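Local atomic coordinates of beta-hexosaminidase (Neisseria gonorrhoeae, PDB entry 6JTJ), a protein that cleaves terminal beta-linked N-acetylglucosamine from peptidoglycan fragments, most likely as a step in the recycling of the bacterial cell wall. Residues V290-D295 and C319-V324. Sequence-based numbering, arbitrary orientation.
Sequences VIFSDD and CDIVLV
The carboxylate oxygen OD2 of D320 accepts the backbone N-H of I291 at 2.9 Å (N to OD2) through its anti lone pair, nearly straight at 167°, and also forms a salt bridge with R282 of helix 274-284. OD1 of the same carboxylate forms a salt bridge with R349 and a hydrogen bond with ND2 of N343, leaving the buried charge ringed by donors. With CG of D320 anti to its own carbonyl carbon (chi1 -67°), the acid reaches across to strand 290-295 while the N-H of D320 returns a 2.8 Å bond to I291 O, closing a two-way grip on one residue. Beyond it the strands run parallel, with S293 N donating to I321 O at 2.9 Å.

Further along, the S293 side chain takes over from a backbone carbonyl: OG receives L323 N at 3.0 Å in a nearly straight bond (164°). Apolar groups cover one side of this pairing. I321 CG2 lies at the edge of the F292 ring, 3.8 Å from CE1, L323 CD1 approaches the ring obliquely, and V290 CG1 sits over the centre of one face.

Strand 290-295, helix 307-317 and strand 321-323 form a beta-alpha-beta unit of the family 3 barrel domain, and L323 lies near the bound N-acetylglucosamine. Buried polar groups, the D320 carboxylate and L323 N among them, are thus paired within the core beside D294, the probable nucleophile.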
ATOM      1  N   VAL C 290       7.189  16.850 -17.026  1.00 20.90           N
ATOM      2  CA  VAL C 290       8.010  15.679 -16.711  1.00 21.00           C
ATOM      3  C   VAL C 290       7.154  14.430 -16.567  1.00 20.36           C
ATOM      4  O   VAL C 290       6.114  14.434 -15.891  1.00 20.59           O
ATOM      5  CB  VAL C 290       8.763  15.862 -15.376  1.00 19.69           C
ATOM      6  CG1 VAL C 290       9.351  14.545 -14.873  1.00 19.25           C
ATOM      7  CG2 VAL C 290       9.827  16.922 -15.530  1.00 20.12           C
ATOM      8  N   ILE C 291       7.597  13.355 -17.203  1.00 21.07           N
ATOM      9  CA  ILE C 291       7.093  12.033 -16.875  1.00 20.60           C
ATOM     10  C   ILE C 291       8.197  11.340 -16.083  1.00 21.69           C
ATOM     11  O   ILE C 291       9.263  11.016 -16.648  1.00 22.22           O
ATOM     12  CB  ILE C 291       6.733  11.251 -18.131  1.00 21.75           C
ATOM     13  CG1 ILE C 291       5.641  11.980 -18.907  1.00 21.51           C
ATOM     14  CG2 ILE C 291       6.249   9.851 -17.765  1.00 22.95           C
ATOM     15  CD1 ILE C 291       5.338  11.368 -20.260  1.00 21.57           C
ATOM     16  N   PHE C 292       7.970  11.136 -14.789  1.00 19.80           N
ATOM     17  CA  PHE C 292       8.860  10.316 -13.979  1.00 20.59           C
ATOM     18  C   PHE C 292       8.641   8.830 -14.233  1.00 23.27           C
ATOM     19  O   PHE C 292       7.562   8.433 -14.633  1.00 23.29           O
ATOM     20  CB  PHE C 292       8.632  10.564 -12.509  1.00 21.09           C
ATOM     21  CG  PHE C 292       9.136  11.880 -12.034  1.00 21.91           C
ATOM     22  CD1 PHE C 292      10.501  12.144 -11.987  1.00 22.24           C
ATOM     23  CD2 PHE C 292       8.251  12.862 -11.629  1.00 22.75           C
ATOM     24  CE1 PHE C 292      10.970  13.351 -11.526  1.00 22.55           C
ATOM     25  CE2 PHE C 292       8.718  14.080 -11.177  1.00 22.81           C
ATOM     26  CZ  PHE C 292      10.079  14.326 -11.123  1.00 22.43           C
ATOM     27  N   SER C 293       9.660   8.001 -13.987  1.00 24.29           N
ATOM     28  CA  SER C 293       9.511   6.542 -14.073  1.00 26.58           C
ATOM     29  C   SER C 293       8.978   6.051 -12.736  1.00 30.17           C
ATOM     30  O   SER C 293       8.903   6.807 -11.788  1.00 30.01           O
ATOM     31  CB  SER C 293      10.866   5.870 -14.323  1.00 27.22           C
ATOM     32  OG  SER C 293      11.625   5.787 -13.132  1.00 24.43           O
ATOM     33  N   ASP C 294       8.657   4.773 -12.613  1.00 38.43           N
ATOM     34  CA  ASP C 294       8.500   4.235 -11.217  1.00 46.74           C
ATOM     35  C   ASP C 294       9.893   4.064 -10.625  1.00 47.37           C
ATOM     36  O   ASP C 294      10.867   4.139 -11.367  1.00 44.58           O
ATOM     37  CB  ASP C 294       7.709   2.917 -11.085  1.00 50.50           C
ATOM     38  CG  ASP C 294       7.336   2.297 -12.404  1.00 56.53           C
ATOM     39  OD1 ASP C 294       7.920   2.708 -13.442  1.00 54.31           O
ATOM     40  OD2 ASP C 294       6.442   1.405 -12.373  1.00 54.99           O
ATOM     41  N   ASP C 295       9.976   3.805  -9.318  1.00 50.29           N
ATOM     42  CA  ASP C 295      11.245   3.403  -8.670  1.00 49.16           C
ATOM     43  C   ASP C 295      11.672   2.091  -9.371  1.00 47.06           C
ATOM     44  O   ASP C 295      10.932   1.095  -9.318  1.00 45.88           O
ATOM     45  CB  ASP C 295      11.058   3.210  -7.152  1.00 47.34           C
ATOM     46  CG  ASP C 295      12.379   2.939  -6.407  1.00 46.73           C
ATOM     47  OD1 ASP C 295      13.481   3.052  -6.997  1.00 44.23           O
ATOM     48  OD2 ASP C 295      12.308   2.536  -5.227  1.00 47.54           O
ATOM     49  N   CYS C 319       9.501   8.108 -20.457  1.00 22.50           N
ATOM     50  CA  CYS C 319       9.888   8.795 -19.231  1.00 22.94           C
ATOM     51  C   CYS C 319      11.049   9.742 -19.481  1.00 23.13           C
ATOM     52  O   CYS C 319      11.963   9.413 -20.233  1.00 23.03           O
ATOM     53  CB  CYS C 319      10.313   7.805 -18.160  1.00 23.57           C
ATOM     54  SG  CYS C 319       9.055   6.608 -17.688  1.00 26.79           S
ATOM     55  N   ASP C 320      10.995  10.924 -18.861  1.00 23.55           N
ATOM     56  CA  ASP C 320      12.072  11.911 -18.926  1.00 23.18           C
ATOM     57  C   ASP C 320      13.137  11.601 -17.903  1.00 23.32           C
ATOM     58  O   ASP C 320      14.336  11.760 -18.178  1.00 22.94           O
ATOM     59  CB  ASP C 320      11.540  13.312 -18.622  1.00 24.48           C
ATOM     60  CG  ASP C 320      10.603  13.821 -19.673  1.00 25.00           C
ATOM     61  OD1 ASP C 320      11.044  14.030 -20.820  1.00 28.37           O
ATOM     62  OD2 ASP C 320       9.417  14.037 -19.363  1.00 26.88           O
ATOM     63  N   ILE C 321      12.707  11.187 -16.714  1.00 22.09           N
ATOM     64  CA  ILE C 321      13.567  11.094 -15.560  1.00 22.43           C
ATOM     65  C   ILE C 321      13.281   9.795 -14.807  1.00 23.88           C
ATOM     66  O   ILE C 321      12.129   9.484 -14.536  1.00 22.20           O
ATOM     67  CB  ILE C 321      13.317  12.267 -14.611  1.00 24.10           C
ATOM     68  CG1 ILE C 321      13.767  13.588 -15.241  1.00 25.84           C
ATOM     69  CG2 ILE C 321      14.038  12.071 -13.280  1.00 24.01           C
ATOM     70  CD1 ILE C 321      13.118  14.829 -14.644  1.00 25.84           C
ATOM     71  N   VAL C 322      14.324   9.034 -14.498  1.00 25.28           N
ATOM     72  CA  VAL C 322      14.155   7.774 -13.804  1.00 27.77           C
ATOM     73  C   VAL C 322      14.507   7.930 -12.336  1.00 27.82           C
ATOM     74  O   VAL C 322      15.473   8.595 -11.984  1.00 27.56           O
ATOM     75  CB  VAL C 322      14.964   6.610 -14.435  1.00 29.64           C
ATOM     76  CG1 VAL C 322      14.470   6.308 -15.841  1.00 29.92           C
ATOM     77  CG2 VAL C 322      16.458   6.889 -14.460  1.00 30.80           C
ATOM     78  N   LEU C 323      13.699   7.308 -11.498  1.00 28.00           N
ATOM     79  CA  LEU C 323      13.891   7.325 -10.066  1.00 30.77           C
ATOM     80  C   LEU C 323      14.591   6.052  -9.634  1.00 32.42           C
ATOM     81  O   LEU C 323      14.167   4.968 -10.014  1.00 32.40           O
ATOM     82  CB  LEU C 323      12.552   7.387  -9.339  1.00 33.88           C
ATOM     83  CG  LEU C 323      12.097   8.757  -8.880  1.00 35.12           C
ATOM     84  CD1 LEU C 323      11.865   9.643 -10.095  1.00 35.46           C
ATOM     85  CD2 LEU C 323      10.834   8.647  -8.024  1.00 37.45           C
ATOM     86  N   VAL C 324      15.653   6.191  -8.849  1.00 32.02           N
ATOM     87  CA  VAL C 324      16.393   5.048  -8.323  1.00 33.29           C
ATOM     88  C   VAL C 324      16.630   5.300  -6.857  1.00 34.14           C
ATOM     89  O   VAL C 324      17.536   6.030  -6.501  1.00 34.74           O
ATOM     90  CB  VAL C 324      17.733   4.853  -9.057  1.00 36.01           C
ATOM     91  CG1 VAL C 324      18.382   3.534  -8.653  1.00 38.79           C
ATOM     92  CG2 VAL C 324      17.531   4.878 -10.568  1.00 33.88           C
TER